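Local atomic coordinates of Phthiocerol/phenolphthiocerol synthesis polyketide synthase type I PpsC (Mycobacterium tuberculosis, PDB entry 5NJI), a protein that probably dehydrates beta-hydroxyacyl intermediates, through the dehydratase domain of a type I polyketide synthase that builds phthiocerol and phenolphthiocerol lipids. Residues Q186-I194 against V227-T235. The protein carries 1 engineered substitution. Residues are numbered along the deposited sequence; the frame is centred on the assembly and turned at random.
Sequences QHGPAFQGI and VMMDIALQT. With 8Z2 (~{S}-[2-[3-[[(2~{R})-4-[[[(2~{R},3~{S},4~{R},5~{R})-5-(6-aminopurin-9-yl)-4-oxidanyl-3-phosphonooxy-oxolan-2-yl]methoxy-oxidanyl-phosphoryl]oxy-oxidanyl-phosphoryl]oxy-3,3-dimethyl-2-oxidanyl-butanoyl]amino]propanoylamino]ethyl] (~{E})-dodec-2-enethioate), chain B.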
loop_
_atom_site.group_PDB
_atom_site.type_symbol
_atom_site.label_atom_id
_atom_site.label_comp_id
_atom_site.label_asym_id
_atom_site.label_seq_id
_atom_site.Cartn_x
_atom_site.Cartn_y
_atom_site.Cartn_z
ATOM N N GLN A 186 2.843 13.963 5.014
ATOM C CA GLN A 186 2.404 14.271 6.371
ATOM C C GLN A 186 1.553 13.115 6.914
ATOM O O GLN A 186 0.322 13.121 6.834
ATOM C CB GLN A 186 1.633 15.594 6.385
ATOM C CG GLN A 186 2.445 16.794 5.866
ATOM C CD GLN A 186 1.561 17.897 5.294
ATOM O OE1 GLN A 186 1.464 18.057 4.082
ATOM N NE2 GLN A 186 0.913 18.658 6.169
ATOM N N HIS A 187 2.218 12.129 7.487
ATOM C CA HIS A 187 1.532 11.002 8.103
ATOM C C HIS A 187 0.991 11.401 9.470
ATOM O O HIS A 187 1.763 11.774 10.361
ATOM C CB HIS A 187 2.482 9.819 8.286
ATOM C CG HIS A 187 2.946 9.172 7.016
ATOM N ND1 HIS A 187 4.179 9.425 6.458
ATOM C CD2 HIS A 187 2.366 8.232 6.232
ATOM C CE1 HIS A 187 4.332 8.684 5.375
ATOM N NE2 HIS A 187 3.250 7.941 5.223
ATOM N N GLY A 188 -0.318 11.275 9.661
ATOM C CA GLY A 188 -0.905 11.475 10.962
ATOM C C GLY A 188 -0.747 10.254 11.850
ATOM O O GLY A 188 -0.126 9.255 11.485
ATOM N N PRO A 189 -1.335 10.321 13.050
ATOM C CA PRO A 189 -1.049 9.280 14.057
ATOM C C PRO A 189 -1.360 7.860 13.610
ATOM O O PRO A 189 -0.645 6.920 13.980
ATOM C CB PRO A 189 -1.929 9.708 15.237
ATOM C CG PRO A 189 -2.034 11.192 15.097
ATOM C CD PRO A 189 -2.072 11.464 13.626
ATOM N N ALA A 190 -2.416 7.669 12.821
ATOM C CA ALA A 190 -2.775 6.326 12.419
ATOM C C ALA A 190 -1.677 5.663 11.595
ATOM O O ALA A 190 -1.595 4.438 11.587
ATOM C CB ALA A 190 -4.083 6.346 11.645
ATOM N N PHE A 191 -0.831 6.438 10.930
ATOM C CA PHE A 191 0.224 5.911 10.073
ATOM C C PHE A 191 1.597 5.927 10.719
ATOM O O PHE A 191 2.560 5.520 10.079
ATOM C CB PHE A 191 0.284 6.708 8.761
ATOM C CG PHE A 191 -0.831 6.389 7.800
ATOM C CD1 PHE A 191 -2.086 6.946 7.950
ATOM C CD2 PHE A 191 -0.615 5.512 6.748
ATOM C CE1 PHE A 191 -3.126 6.631 7.082
ATOM C CE2 PHE A 191 -1.653 5.189 5.864
ATOM C CZ PHE A 191 -2.905 5.759 6.024
ATOM N N GLN A 192 1.717 6.400 11.959
ATOM C CA GLN A 192 3.021 6.512 12.611
ATOM C C GLN A 192 3.342 5.212 13.347
ATOM O O GLN A 192 3.412 5.135 14.580
ATOM C CB GLN A 192 3.034 7.717 13.543
ATOM C CG GLN A 192 3.047 9.060 12.795
ATOM C CD GLN A 192 2.814 10.247 13.716
ATOM O OE1 GLN A 192 3.037 10.150 14.919
ATOM N NE2 GLN A 192 2.338 11.366 13.159
ATOM N N GLY A 193 3.562 4.177 12.546
ATOM C CA GLY A 193 3.796 2.840 13.045
ATOM C C GLY A 193 5.237 2.404 13.161
ATOM O O GLY A 193 5.486 1.318 13.674
ATOM N N ILE A 194 6.196 3.204 12.725
ATOM C CA ILE A 194 7.595 2.847 12.918
ATOM C C ILE A 194 8.000 3.275 14.324
ATOM O O ILE A 194 7.971 4.464 14.656
ATOM C CB ILE A 194 8.477 3.484 11.840
ATOM C CG1 ILE A 194 8.186 2.783 10.503
ATOM C CG2 ILE A 194 9.938 3.337 12.193
ATOM C CD1 ILE A 194 8.953 3.287 9.336
ATOM N N VAL A 227 -2.907 0.611 5.944
ATOM C CA VAL A 227 -2.069 1.465 6.818
ATOM C C VAL A 227 -0.817 0.686 7.172
ATOM O O VAL A 227 0.252 1.119 7.205
ATOM C CB VAL A 227 -2.773 1.910 8.148
ATOM C CG1 VAL A 227 -1.875 2.706 9.018
ATOM C CG2 VAL A 227 -4.086 2.587 7.816
ATOM N N MET A 228 -1.019 -0.586 7.467
ATOM C CA MET A 228 0.123 -1.491 7.683
ATOM C C MET A 228 1.316 -1.722 6.475
ATOM O O MET A 228 2.431 -1.570 6.585
ATOM C CB MET A 228 -0.222 -2.919 8.235
ATOM C CG MET A 228 0.925 -3.653 8.848
ATOM S SD MET A 228 1.158 -2.934 10.509
ATOM C CE MET A 228 2.089 -4.118 11.398
ATOM N N MET A 229 0.693 -1.833 5.301
ATOM C CA MET A 229 1.464 -1.839 4.082
ATOM C C MET A 229 2.200 -0.465 3.965
ATOM O O MET A 229 3.321 -0.428 3.678
ATOM C CB MET A 229 0.677 -2.091 2.783
ATOM C CG MET A 229 1.530 -2.027 1.545
ATOM S SD MET A 229 0.537 -2.632 0.197
ATOM C CE MET A 229 1.609 -2.290 -1.152
ATOM N N ASP A 230 1.500 0.656 4.168
ATOM C CA ASP A 230 2.182 1.932 4.076
ATOM C C ASP A 230 3.308 2.031 5.098
ATOM O O ASP A 230 4.388 2.535 4.778
ATOM C CB ASP A 230 1.200 3.092 4.259
ATOM C CG ASP A 230 1.840 4.430 3.916
ATOM O OD1 ASP A 230 1.971 4.722 2.704
ATOM O OD2 ASP A 230 2.253 5.169 4.843
ATOM N N ILE A 231 3.063 1.577 6.336
ATOM C CA ILE A 231 4.092 1.604 7.376
ATOM C C ILE A 231 5.302 0.804 6.932
ATOM O O ILE A 231 6.449 1.246 7.069
ATOM C CB ILE A 231 3.516 1.082 8.711
ATOM C CG1 ILE A 231 2.539 2.085 9.314
ATOM C CG2 ILE A 231 4.643 0.784 9.724
ATOM C CD1 ILE A 231 1.578 1.453 10.342
ATOM N N ALA A 232 5.070 -0.367 6.350
ATOM C CA ALA A 232 6.188 -1.140 5.811
ATOM C C ALA A 232 6.964 -0.349 4.760
ATOM O O ALA A 232 8.197 -0.350 4.763
ATOM C CB ALA A 232 5.689 -2.456 5.222
ATOM N N LEU A 233 6.267 0.347 3.857
ATOM C CA LEU A 233 6.931 1.146 2.822
ATOM C C LEU A 233 7.720 2.317 3.395
ATOM O O LEU A 233 8.725 2.725 2.807
ATOM C CB LEU A 233 5.898 1.691 1.833
ATOM C CG LEU A 233 5.079 0.669 1.049
ATOM C CD1 LEU A 233 4.049 1.401 0.203
ATOM C CD2 LEU A 233 5.991 -0.198 0.179
ATOM N N GLN A 234 7.268 2.885 4.517
ATOM C CA GLN A 234 7.952 4.017 5.121
ATOM C C GLN A 234 9.395 3.681 5.448
ATOM O O GLN A 234 10.230 4.585 5.515
ATOM C CB GLN A 234 7.238 4.443 6.393
ATOM C CG GLN A 234 5.888 5.086 6.194
ATOM C CD GLN A 234 5.148 5.196 7.505
ATOM O OE1 GLN A 234 5.745 5.112 8.569
ATOM N NE2 GLN A 234 3.826 5.351 7.437
ATOM N N THR A 235 9.694 2.398 5.657
ATOM C CA THR A 235 11.055 1.971 5.965
ATOM C C THR A 235 12.027 2.392 4.875
ATOM O O THR A 235 13.214 2.599 5.148
ATOM C CB THR A 235 11.104 0.452 6.135
ATOM O OG1 THR A 235 10.883 -0.173 4.877
ATOM C CG2 THR A 235 10.057 -0.039 7.083
HETATM C C2 8Z2 B . -0.898 3.304 -18.830
HETATM C C4 8Z2 B . -0.289 5.560 -18.671
HETATM C C5 8Z2 B . -1.244 5.870 -19.516
HETATM C C6 8Z2 B . -2.011 4.946 -20.039
HETATM C C8 8Z2 B . -0.283 7.684 -19.008
HETATM C C10 8Z2 B . 10.904 7.799 0.572
HETATM C C11 8Z2 B . 12.230 7.533 -0.017
HETATM C C12 8Z2 B . 12.861 8.796 -0.465
HETATM N N9 8Z2 B . 0.269 6.696 -18.309
HETATM N N7 8Z2 B . -1.248 7.167 -19.692
HETATM N N3 8Z2 B . -0.092 4.279 -18.309
HETATM N N1 8Z2 B . -1.865 3.658 -19.726
HETATM N N6 8Z2 B . -2.915 5.405 -20.867
HETATM C "C1'" 8Z2 B . 1.416 6.225 -17.293
HETATM C "C2'" 8Z2 B . 2.455 5.844 -18.278
HETATM O "O2'" 8Z2 B . 2.810 4.593 -17.703
HETATM C "C3'" 8Z2 B . 3.488 7.083 -18.183
HETATM O "O3'" 8Z2 B . 4.281 7.119 -19.405
HETATM C "C4'" 8Z2 B . 3.832 6.785 -16.576
HETATM O "O4'" 8Z2 B . 2.402 6.713 -16.119
HETATM C "C5'" 8Z2 B . 4.548 7.707 -15.601
HETATM O "O5'" 8Z2 B . 3.942 8.920 -15.355
HETATM P P1 8Z2 B . 3.582 9.956 -16.346
HETATM O O11 8Z2 B . 2.241 9.477 -16.660
HETATM O O12 8Z2 B . 4.271 9.926 -17.661
HETATM O O6 8Z2 B . 3.571 11.541 -15.713
HETATM P P2 8Z2 B . 2.170 12.282 -15.407
HETATM O O21 8Z2 B . 0.924 11.583 -16.098
HETATM O O22 8Z2 B . 1.873 13.645 -15.585
HETATM O O7 8Z2 B . 2.262 11.983 -13.803
HETATM C CPA 8Z2 B . 3.381 11.512 -13.031
HETATM C CPB 8Z2 B . 2.820 11.438 -11.585
HETATM C CP8 8Z2 B . 1.581 10.527 -11.638
HETATM C CP7 8Z2 B . 3.815 10.885 -10.616
HETATM C CP9 8Z2 B . 2.422 12.844 -11.151
HETATM O OP3 8Z2 B . 2.029 9.310 -12.086
HETATM C CP6 8Z2 B . 0.847 10.349 -10.283
HETATM O OP2 8Z2 B . 0.390 11.300 -9.760
HETATM N NP2 8Z2 B . 0.601 9.114 -9.870
HETATM C CP5 8Z2 B . -0.126 8.741 -8.677
HETATM C CP4 8Z2 B . 0.845 8.539 -7.529
HETATM C CP3 8Z2 B . 0.029 8.156 -6.273
HETATM O OP1 8Z2 B . -1.110 8.465 -6.187
HETATM N NP1 8Z2 B . 0.642 7.503 -5.316
HETATM C CP2 8Z2 B . -0.030 7.061 -4.132
HETATM C CP1 8Z2 B . -0.257 8.174 -3.173
HETATM S S 8Z2 B . 1.315 8.789 -2.494
HETATM P P3 8Z2 B . 3.340 7.369 -20.872
HETATM O O31 8Z2 B . 2.266 8.574 -20.371
HETATM O O32 8Z2 B . 2.435 6.367 -21.260
HETATM O O33 8Z2 B . 3.986 7.850 -22.097
HETATM C CA1 8Z2 B . 1.703 7.662 -1.529
HETATM C CA2 8Z2 B . 2.949 7.888 -0.756
HETATM O OA1 8Z2 B . 1.136 6.639 -1.311
HETATM C CA3 8Z2 B . 3.397 6.810 0.150
HETATM C CA4 8Z2 B . 4.660 7.024 0.877
HETATM C CA5 8Z2 B . 5.164 5.785 1.573
HETATM C CA6 8Z2 B . 6.497 6.068 2.246
HETATM C CA7 8Z2 B . 7.654 6.091 1.220
HETATM C CA8 8Z2 B . 8.885 6.807 1.739
HETATM C CA9 8Z2 B . 10.173 6.554 0.909
#
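Asp230 OD2 is gripped from two directions: Gln234 NE2, four residues on, donates a nearly straight bond of 3.0 Å that reaches the anti side of OD2, somewhat out of the carboxylate plane, and across the contact His187 NE2 gives a weak, bent one, also 3.0 Å. OD2 sits at the imidazole edge, near its plane, with ring and carboxylate turned 48° apart, while Gln234 NE2 lies 3.3 Å above one ring face, toward the rim. That same amide nitrogen spends its other hydrogen on Phe191 O (2.9 Å, 169°), with the oxygen exactly in the amide plane. Tyr177 OH bonds to Gln234 OE1, so both ends of the amide are held and its flip state is well defined. Phe191 turns its ring edge to Asp230 CB, with Val227 CG1 over one face in a CH-pi contact, 4.0 Å from the centroid. Farther along, Ile194 CD1 lies 3.6 Å from Gln234 CB. Asp230 swings its carboxylate anti to the backbone N (chi1 -170°), bringing OD2 to the amide and OD1 beside acyl carbons CA3 and CA5 of the bound dodecenoyl-CoA. The Asp-x-x-x-Gln spacing of Asp230 and Gln234 is consistent with the active-site pair of double-hotdog polyketide synthase dehydratases; the Gln234 amide probably fixes the carboxylate's orientation beside the substrate.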